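Local coordinates for protein HTH-type transcriptional regulator AscG (Escherichia coli, PDB 3BRQ) that represses transcription of the cryptic asc operon as a LacI-family, sequence-specific DNA-binding regulator, at residues H32-S37 against M82-F87; G138-A143 against H168-N173; A159-A164 against K175-G180. One frame throughout, in Å; residues are numbered along the deposited sequence.

Contact 1 of 3, residues H32-S37 against M82-F87. With SO4 (sulfate ion), chain F.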
loop_
_atom_site.group_PDB
_atom_site.type_symbol
_atom_site.label_atom_id
_atom_site.label_comp_id
_atom_site.label_asym_id
_atom_site.label_seq_id
_atom_site.Cartn_x
_atom_site.Cartn_y
_atom_site.Cartn_z
ATOM N N HIS B 32 7.313 -3.729 2.206
ATOM C CA HIS B 32 7.411 -4.510 3.422
ATOM C C HIS B 32 6.942 -5.929 3.136
ATOM O O HIS B 32 5.857 -6.122 2.585
ATOM C CB HIS B 32 6.483 -3.904 4.483
ATOM C CG HIS B 32 7.020 -2.666 5.102
ATOM N ND1 HIS B 32 6.702 -1.399 4.644
ATOM C CD2 HIS B 32 7.887 -2.493 6.135
ATOM C CE1 HIS B 32 7.325 -0.501 5.392
ATOM N NE2 HIS B 32 8.055 -1.142 6.295
ATOM N N GLY B 33 7.740 -6.904 3.562
ATOM C CA GLY B 33 7.382 -8.313 3.529
ATOM C C GLY B 33 6.069 -8.645 4.215
ATOM O O GLY B 33 5.351 -9.538 3.749
ATOM N N ILE B 34 5.700 -7.896 5.273
ATOM C CA ILE B 34 4.380 -8.021 5.869
ATOM C C ILE B 34 3.631 -6.737 5.445
ATOM O O ILE B 34 3.979 -5.632 5.876
ATOM C CB ILE B 34 4.433 -8.112 7.443
ATOM C CG1 ILE B 34 5.464 -9.147 7.955
ATOM C CG2 ILE B 34 2.997 -8.272 8.044
ATOM C CD1 ILE B 34 5.336 -10.550 7.386
ATOM N N TYR B 35 2.629 -6.858 4.589
ATOM C CA TYR B 35 1.980 -5.628 4.048
ATOM C C TYR B 35 1.700 -4.614 5.167
ATOM O O TYR B 35 1.091 -4.935 6.182
ATOM C CB TYR B 35 0.711 -5.976 3.259
ATOM C CG TYR B 35 -0.026 -4.790 2.616
ATOM C CD1 TYR B 35 0.632 -3.617 2.261
ATOM C CD2 TYR B 35 -1.386 -4.885 2.320
ATOM C CE1 TYR B 35 -0.059 -2.533 1.650
ATOM C CE2 TYR B 35 -2.078 -3.831 1.717
ATOM C CZ TYR B 35 -1.414 -2.665 1.382
ATOM O OH TYR B 35 -2.129 -1.642 0.787
ATOM N N PHE B 36 2.210 -3.402 5.010
ATOM C CA PHE B 36 2.225 -2.455 6.115
ATOM C C PHE B 36 0.816 -1.861 6.405
ATOM O O PHE B 36 0.401 -1.754 7.559
ATOM C CB PHE B 36 3.343 -1.440 5.824
ATOM C CG PHE B 36 3.540 -0.350 6.852
ATOM C CD1 PHE B 36 2.917 -0.367 8.100
ATOM C CD2 PHE B 36 4.430 0.688 6.568
ATOM C CE1 PHE B 36 3.107 0.665 9.006
ATOM C CE2 PHE B 36 4.650 1.736 7.489
ATOM C CZ PHE B 36 3.983 1.715 8.712
ATOM N N SER B 37 0.049 -1.505 5.397
ATOM C CA SER B 37 -1.234 -0.885 5.755
ATOM C C SER B 37 -2.166 -1.963 6.348
ATOM O O SER B 37 -2.903 -1.682 7.303
ATOM C CB SER B 37 -1.855 -0.183 4.570
ATOM O OG SER B 37 -2.236 -1.160 3.655
HETATM N N MSE B 82 5.918 -3.333 19.729
HETATM C CA MSE B 82 6.107 -4.297 18.622
HETATM C C MSE B 82 7.132 -3.683 17.693
HETATM O O MSE B 82 6.879 -2.623 17.135
HETATM C CB MSE B 82 4.820 -4.537 17.826
HETATM C CG MSE B 82 5.042 -5.576 16.641
HETATM SE SE MSE B 82 3.824 -5.348 15.167
HETATM C CE MSE B 82 4.680 -3.721 14.403
ATOM N N ILE B 83 8.290 -4.342 17.511
ATOM C CA ILE B 83 9.269 -3.823 16.537
ATOM C C ILE B 83 9.174 -4.637 15.227
ATOM O O ILE B 83 9.196 -5.849 15.255
ATOM C CB ILE B 83 10.705 -3.734 17.136
ATOM C CG1 ILE B 83 11.784 -3.470 16.075
ATOM C CG2 ILE B 83 11.107 -5.006 17.833
ATOM C CD1 ILE B 83 11.801 -1.996 15.596
ATOM N N TYR B 84 8.974 -3.963 14.091
ATOM C CA TYR B 84 9.164 -4.625 12.800
ATOM C C TYR B 84 10.420 -4.055 12.060
ATOM O O TYR B 84 10.327 -3.074 11.353
ATOM C CB TYR B 84 7.859 -4.547 12.012
ATOM C CG TYR B 84 7.889 -5.046 10.581
ATOM C CD1 TYR B 84 8.947 -5.828 10.089
ATOM C CD2 TYR B 84 6.841 -4.707 9.711
ATOM C CE1 TYR B 84 8.981 -6.238 8.760
ATOM C CE2 TYR B 84 6.840 -5.145 8.403
ATOM C CZ TYR B 84 7.908 -5.928 7.950
ATOM O OH TYR B 84 7.878 -6.329 6.641
ATOM N N PRO B 85 11.617 -4.648 12.293
ATOM C CA PRO B 85 12.840 -4.052 11.830
ATOM C C PRO B 85 13.352 -4.659 10.512
ATOM O O PRO B 85 13.288 -5.904 10.302
ATOM C CB PRO B 85 13.815 -4.403 12.976
ATOM C CG PRO B 85 13.382 -5.703 13.420
ATOM C CD PRO B 85 11.900 -5.842 13.088
ATOM N N ARG B 86 13.882 -3.803 9.627
ATOM C CA ARG B 86 14.603 -4.305 8.477
ATOM C C ARG B 86 16.049 -4.487 8.908
ATOM O O ARG B 86 16.634 -5.539 8.613
ATOM C CB ARG B 86 14.569 -3.342 7.260
ATOM C CG ARG B 86 15.433 -3.875 6.093
ATOM C CD ARG B 86 15.134 -3.304 4.752
ATOM N NE ARG B 86 13.829 -3.732 4.201
ATOM C CZ ARG B 86 13.388 -3.264 3.053
ATOM N NH1 ARG B 86 14.193 -2.426 2.402
ATOM N NH2 ARG B 86 12.189 -3.629 2.538
ATOM N N PHE B 87 16.630 -3.494 9.600
ATOM C CA PHE B 87 18.103 -3.437 9.755
ATOM C C PHE B 87 18.719 -4.079 11.013
ATOM O O PHE B 87 19.852 -4.599 10.944
ATOM C CB PHE B 87 18.624 -1.997 9.553
ATOM C CG PHE B 87 18.294 -1.429 8.195
ATOM C CD1 PHE B 87 19.113 -1.724 7.078
ATOM C CD2 PHE B 87 17.137 -0.682 8.008
ATOM C CE1 PHE B 87 18.803 -1.234 5.822
ATOM C CE2 PHE B 87 16.801 -0.182 6.735
ATOM C CZ PHE B 87 17.597 -0.443 5.649
HETATM S S SO4 F . 11.481 -6.575 5.034
HETATM O O1 SO4 F . 11.926 -7.913 5.249
HETATM O O2 SO4 F . 12.194 -5.671 5.975
HETATM O O3 SO4 F . 11.552 -6.222 3.640
HETATM O O4 SO4 F . 10.040 -6.586 5.260
#
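Tyr84 reaches from the end of strand 80-84 into the turn His32-Ile34, just ahead of helix 36-49. Its CB points toward that turn, and CG, anti to the backbone N (chi1 174°), carries the ring there. Tyr84 CE2 sits between two neighbours, 3.6 Å from His32 CD2 on one side of the ring and 3.9 Å from Ile34 CB on the other. The two aromatic planes are inclined at 58°, while NE2 of the imidazole is held by the carbonyl of Thr27. Tyr84 CZ comes next to Ile34 CG1, and at the tip Tyr84 OH accepts a nearly straight bond from Ile34 N (3.0 Å, 165°). Strand 80-84 is central in the parallel sheet of the N-terminal half of this periplasmic-binding-protein-like fold, and loops at such strand ends line the cleft where LacI-family regulators usually take their effector. A sulfate, probably from the crystallisation liquor, is bound here, consistent with a position in that cleft. Tyr84 OH donates to its O4 (2.6 Å), as does Gly33 N (2.9 Å). Arg86 grips the anion from another side, with NE on O2 (3.1 Å) and NH2 on O3 (2.9 Å). Ser151 and Thr153 of the other half add hydroxyl bonds.

Contact 2 of 3, residues G138-A143 against H168-N173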
loop_
_atom_site.group_PDB
_atom_site.type_symbol
_atom_site.label_atom_id
_atom_site.label_comp_id
_atom_site.label_asym_id
_atom_site.label_seq_id
_atom_site.Cartn_x
_atom_site.Cartn_y
_atom_site.Cartn_z
ATOM N N GLY B 138 7.305 -30.043 -13.523
ATOM C CA GLY B 138 8.147 -30.203 -14.701
ATOM C C GLY B 138 9.100 -29.069 -15.103
ATOM O O GLY B 138 9.760 -29.149 -16.127
ATOM N N HIS B 139 9.202 -28.028 -14.286
ATOM C CA HIS B 139 10.045 -26.873 -14.634
ATOM C C HIS B 139 11.450 -27.069 -14.133
ATOM O O HIS B 139 11.651 -27.078 -12.936
ATOM C CB HIS B 139 9.459 -25.613 -14.018
ATOM C CG HIS B 139 8.190 -25.156 -14.662
ATOM N ND1 HIS B 139 8.158 -24.579 -15.911
ATOM C CD2 HIS B 139 6.910 -25.166 -14.224
ATOM C CE1 HIS B 139 6.916 -24.250 -16.214
ATOM N NE2 HIS B 139 6.145 -24.566 -15.193
ATOM N N GLN B 140 12.418 -27.232 -15.030
ATOM C CA GLN B 140 13.815 -27.380 -14.632
ATOM C C GLN B 140 14.619 -26.049 -14.725
ATOM O O GLN B 140 15.665 -25.921 -14.102
ATOM C CB GLN B 140 14.528 -28.457 -15.476
ATOM C CG GLN B 140 13.999 -29.926 -15.376
ATOM C CD GLN B 140 14.264 -30.554 -14.023
ATOM O OE1 GLN B 140 13.337 -30.726 -13.208
ATOM N NE2 GLN B 140 15.545 -30.890 -13.757
ATOM N N GLU B 141 14.142 -25.089 -15.517
ATOM C CA GLU B 141 14.897 -23.870 -15.776
ATOM C C GLU B 141 13.992 -22.743 -15.285
ATOM O O GLU B 141 12.989 -22.371 -15.927
ATOM C CB GLU B 141 15.232 -23.758 -17.270
ATOM C CG GLU B 141 16.028 -24.947 -17.811
ATOM C CD GLU B 141 16.121 -24.903 -19.336
ATOM O OE1 GLU B 141 15.309 -25.585 -19.996
ATOM O OE2 GLU B 141 16.991 -24.166 -19.875
ATOM N N ILE B 142 14.337 -22.244 -14.099
ATOM C CA ILE B 142 13.479 -21.307 -13.404
ATOM C C ILE B 142 14.274 -20.014 -13.153
ATOM O O ILE B 142 15.345 -20.078 -12.538
ATOM C CB ILE B 142 12.985 -21.911 -12.021
ATOM C CG1 ILE B 142 12.295 -23.281 -12.230
ATOM C CG2 ILE B 142 12.126 -20.906 -11.299
ATOM C CD1 ILE B 142 11.951 -24.059 -10.916
ATOM N N ALA B 143 13.748 -18.886 -13.637
ATOM C CA ALA B 143 14.282 -17.553 -13.329
ATOM C C ALA B 143 13.826 -17.029 -11.958
ATOM O O ALA B 143 12.800 -17.435 -11.440
ATOM C CB ALA B 143 13.911 -16.565 -14.447
ATOM N N HIS B 168 16.772 -30.547 -5.546
ATOM C CA HIS B 168 16.236 -31.313 -6.671
ATOM C C HIS B 168 17.276 -31.609 -7.739
ATOM O O HIS B 168 16.929 -31.992 -8.842
ATOM C CB HIS B 168 15.052 -30.598 -7.307
ATOM C CG HIS B 168 13.856 -30.479 -6.417
ATOM N ND1 HIS B 168 13.787 -29.577 -5.374
ATOM C CD2 HIS B 168 12.665 -31.130 -6.431
ATOM C CE1 HIS B 168 12.611 -29.684 -4.780
ATOM N NE2 HIS B 168 11.915 -30.623 -5.398
ATOM N N GLY B 169 18.549 -31.439 -7.408
ATOM C CA GLY B 169 19.648 -31.805 -8.302
ATOM C C GLY B 169 19.715 -30.909 -9.529
ATOM O O GLY B 169 20.119 -31.357 -10.615
ATOM N N ILE B 170 19.287 -29.655 -9.366
ATOM C CA ILE B 170 19.405 -28.630 -10.426
ATOM C C ILE B 170 20.522 -27.651 -10.136
ATOM O O ILE B 170 20.551 -27.019 -9.085
ATOM C CB ILE B 170 18.107 -27.792 -10.611
ATOM C CG1 ILE B 170 16.956 -28.707 -11.001
ATOM C CG2 ILE B 170 18.335 -26.747 -11.681
ATOM C CD1 ILE B 170 15.589 -28.051 -11.030
ATOM N N ALA B 171 21.431 -27.509 -11.091
ATOM C CA ALA B 171 22.584 -26.612 -10.945
ATOM C C ALA B 171 22.155 -25.144 -10.803
ATOM O O ALA B 171 21.255 -24.675 -11.505
ATOM C CB ALA B 171 23.501 -26.747 -12.143
ATOM N N LEU B 172 22.815 -24.423 -9.920
ATOM C CA LEU B 172 22.545 -23.006 -9.793
ATOM C C LEU B 172 23.233 -22.240 -10.941
ATOM O O LEU B 172 24.424 -22.475 -11.231
ATOM C CB LEU B 172 22.989 -22.527 -8.404
ATOM C CG LEU B 172 22.805 -21.054 -8.153
ATOM C CD1 LEU B 172 21.306 -20.710 -8.087
ATOM C CD2 LEU B 172 23.534 -20.649 -6.893
ATOM N N ASN B 173 22.475 -21.381 -11.618
ATOM C CA ASN B 173 23.037 -20.488 -12.647
ATOM C C ASN B 173 22.642 -19.057 -12.344
ATOM O O ASN B 173 21.452 -18.682 -12.498
ATOM C CB ASN B 173 22.564 -20.901 -14.067
ATOM C CG ASN B 173 23.161 -19.997 -15.207
ATOM O OD1 ASN B 173 23.896 -19.065 -14.959
ATOM N ND2 ASN B 173 22.814 -20.295 -16.431
HETATM O O HOH W 1 17.462 -32.467 -12.403
#
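Ile170 turns its side chain onto Gln140, covering both the backbone carbonyl and the amide end of that residue. The isoleucine holds CG1 beside the backbone N (chi1 -61°) and runs on extended to CD1 (chi2 172°), a shape that presents two methyl groups to one oxygen. CG2 and CD1 of Ile170 each stand 3.7 Å from Gln140 O. Gln140 answers with a chain bent at chi2 (-69°), which brings its carboxamide alongside the CG1-CD1 branch: Gln140 NE2 lies 3.8 Å from Ile170 CG1, and Gln140 CD is 4.1 Å from Ile170 CD1. The two segments are the exits of helices 123-136 and 152-167, each ended by a Schellman motif with a glycine of positive phi, Gly138 and Gly169, at C-prime. The first leads directly into strand 142-145, the second into the loop toward strand 177-178. Ile170 also packs on Leu165 of the preceding helix 152-167. An alanine at Ile170 would take away both methyl branches and is likely to open a gap beside the Gln140 carbonyl, with the carboxamide set free to turn. A water joins the two turns through weak bonds only, accepting from Gln140 NE2 (2.8 Å) and donating to Gly169 O (3.4 Å).

Contact 3 of 3, residues A159-A164 against K175-G180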
loop_
_atom_site.group_PDB
_atom_site.type_symbol
_atom_site.label_atom_id
_atom_site.label_comp_id
_atom_site.label_asym_id
_atom_site.label_seq_id
_atom_site.Cartn_x
_atom_site.Cartn_y
_atom_site.Cartn_z
ATOM N N ALA B 159 17.222 -17.398 -0.850
ATOM C CA ALA B 159 17.848 -18.613 -0.247
ATOM C C ALA B 159 16.939 -19.843 -0.488
ATOM O O ALA B 159 17.423 -20.910 -0.780
ATOM C CB ALA B 159 18.042 -18.386 1.246
ATOM N N GLY B 160 15.609 -19.646 -0.444
ATOM C CA GLY B 160 14.666 -20.749 -0.633
ATOM C C GLY B 160 14.639 -21.211 -2.080
ATOM O O GLY B 160 14.495 -22.383 -2.350
ATOM N N TYR B 161 14.711 -20.271 -3.025
ATOM C CA TYR B 161 14.986 -20.614 -4.407
ATOM C C TYR B 161 16.281 -21.462 -4.580
ATOM O O TYR B 161 16.228 -22.496 -5.224
ATOM C CB TYR B 161 15.035 -19.329 -5.233
ATOM C CG TYR B 161 15.569 -19.476 -6.646
ATOM C CD1 TYR B 161 14.761 -19.987 -7.675
ATOM C CD2 TYR B 161 16.869 -19.086 -6.959
ATOM C CE1 TYR B 161 15.251 -20.097 -8.997
ATOM C CE2 TYR B 161 17.364 -19.176 -8.279
ATOM C CZ TYR B 161 16.565 -19.701 -9.274
ATOM O OH TYR B 161 17.036 -19.790 -10.570
ATOM N N LYS B 162 17.432 -21.011 -4.116
ATOM C CA LYS B 162 18.675 -21.779 -4.344
ATOM C C LYS B 162 18.565 -23.157 -3.683
ATOM O O LYS B 162 19.002 -24.172 -4.263
ATOM C CB LYS B 162 19.888 -21.036 -3.759
ATOM C CG LYS B 162 20.128 -19.658 -4.450
ATOM C CD LYS B 162 21.242 -18.889 -3.771
ATOM C CE LYS B 162 21.889 -17.832 -4.684
ATOM N NZ LYS B 162 22.764 -16.927 -3.835
ATOM N N ASP B 163 17.975 -23.207 -2.485
ATOM C CA ASP B 163 17.835 -24.530 -1.777
ATOM C C ASP B 163 16.936 -25.511 -2.534
ATOM O O ASP B 163 17.252 -26.691 -2.603
ATOM C CB ASP B 163 17.356 -24.342 -0.332
ATOM C CG ASP B 163 17.546 -25.625 0.562
ATOM O OD1 ASP B 163 18.501 -26.436 0.374
ATOM O OD2 ASP B 163 16.734 -25.783 1.497
ATOM N N ALA B 164 15.805 -25.036 -3.066
ATOM C CA ALA B 164 14.908 -25.848 -3.887
ATOM C C ALA B 164 15.581 -26.405 -5.142
ATOM O O ALA B 164 15.458 -27.614 -5.417
ATOM C CB ALA B 164 13.599 -25.069 -4.245
ATOM N N LYS B 175 22.845 -16.494 -13.984
ATOM C CA LYS B 175 22.279 -15.766 -15.124
ATOM C C LYS B 175 20.773 -15.795 -15.114
ATOM O O LYS B 175 20.134 -14.971 -15.773
ATOM C CB LYS B 175 22.857 -16.234 -16.476
ATOM C CG LYS B 175 24.328 -15.759 -16.648
ATOM C CD LYS B 175 24.978 -16.255 -17.979
ATOM C CE LYS B 175 24.019 -16.017 -19.126
ATOM N NZ LYS B 175 24.615 -15.861 -20.516
ATOM N N LEU B 176 20.209 -16.762 -14.386
ATOM C CA LEU B 176 18.767 -16.817 -14.205
ATOM C C LEU B 176 18.262 -15.963 -13.033
ATOM O O LEU B 176 17.103 -15.976 -12.761
ATOM C CB LEU B 176 18.264 -18.256 -14.058
ATOM C CG LEU B 176 18.322 -19.083 -15.369
ATOM C CD1 LEU B 176 18.112 -20.578 -15.081
ATOM C CD2 LEU B 176 17.259 -18.544 -16.366
ATOM N N ILE B 177 19.152 -15.315 -12.294
ATOM C CA ILE B 177 18.730 -14.470 -11.162
ATOM C C ILE B 177 18.935 -13.020 -11.563
ATOM O O ILE B 177 20.047 -12.619 -11.962
ATOM C CB ILE B 177 19.566 -14.752 -9.869
ATOM C CG1 ILE B 177 19.324 -16.209 -9.362
ATOM C CG2 ILE B 177 19.187 -13.742 -8.780
ATOM C CD1 ILE B 177 20.442 -16.759 -8.461
ATOM N N ALA B 178 17.886 -12.234 -11.445
ATOM C CA ALA B 178 17.935 -10.813 -11.798
ATOM C C ALA B 178 17.660 -10.044 -10.499
ATOM O O ALA B 178 16.656 -10.319 -9.816
ATOM C CB ALA B 178 16.839 -10.512 -12.830
ATOM N N ASN B 179 18.535 -9.105 -10.128
ATOM C CA ASN B 179 18.351 -8.335 -8.893
ATOM C C ASN B 179 17.329 -7.215 -9.153
ATOM O O ASN B 179 17.417 -6.516 -10.163
ATOM C CB ASN B 179 19.662 -7.736 -8.411
ATOM C CG ASN B 179 20.707 -8.799 -8.049
ATOM O OD1 ASN B 179 21.891 -8.596 -8.290
ATOM N ND2 ASN B 179 20.273 -9.920 -7.452
ATOM N N GLY B 180 16.329 -7.106 -8.302
ATOM C CA GLY B 180 15.200 -6.193 -8.511
ATOM C C GLY B 180 15.073 -5.319 -7.270
ATOM O O GLY B 180 15.900 -5.406 -6.332
#
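This is an apolar helix-on-strand contact inside a beta-alpha-beta unit: helix 152-167 packs against strand 177-178, an outermost strand of the C-terminal sheet of the periplasmic-binding-protein-like fold. Strand 142-145 opens the unit and lies parallel beside 177-178, so the helix makes the crossover between neighbouring strands. Tyr161 carries most of the helix side. Its CG anti to the backbone N (chi1 169°) aims the ring down at the sheet, where Tyr161 CE2 meets Ile177 CG1 at 3.7 Å and Ile177 CD1 at 3.9 Å. The isoleucine approaches the ring obliquely. Its chain, with CG1 beside the backbone N (chi1 -64°), reaches up from the strand so that Ile177 CD1 touches both Tyr161 and Lys162. The phenol does not end in hydrocarbon alone: OH is hydrogen-bonded to the carbonyl of Ile142, which ties the helix to strand 142-145 and satisfies a buried hydroxyl. The Tyr161 ring is also stacked with Phe144 of that strand, while Val131 of helix 123-136 packs against it. Leu176 comes in nearly at right angles to the tyrosine, its CB 4.0 Å from Tyr161 OH. At the partly exposed margin, the extended aliphatic chain of Lys162 crosses Ile177, with Lys162 CE 4.2 Å from Ile177 CD1.

In the fold
Contact 1 is buried nearer the middle of the chain; contacts 2 and 3, partly buried, lie farther out in the other half. Contact 1 is the polar one, its tyrosine, arginine and backbone N-H groups gathered round an anion. Contact 3 is mainly hydrocarbon beneath a helix; contact 2 sets methyl groups against an amide and a carbonyl at peripheral turns. Contacts 2 and 3 share a beta-alpha-beta unit: contact 3 holds helix 152-167 on strand 177-178, contact 2 the start of strand 142-145 on the loop leaving the helix. About 10 Å apart, centre to centre, they meet at the Tyr161-Ile142 bond and where Leu172 CD2 packs on Lys162 CE (3.9 Å). Contact 1's nearest atoms are about 9 Å from contact 3.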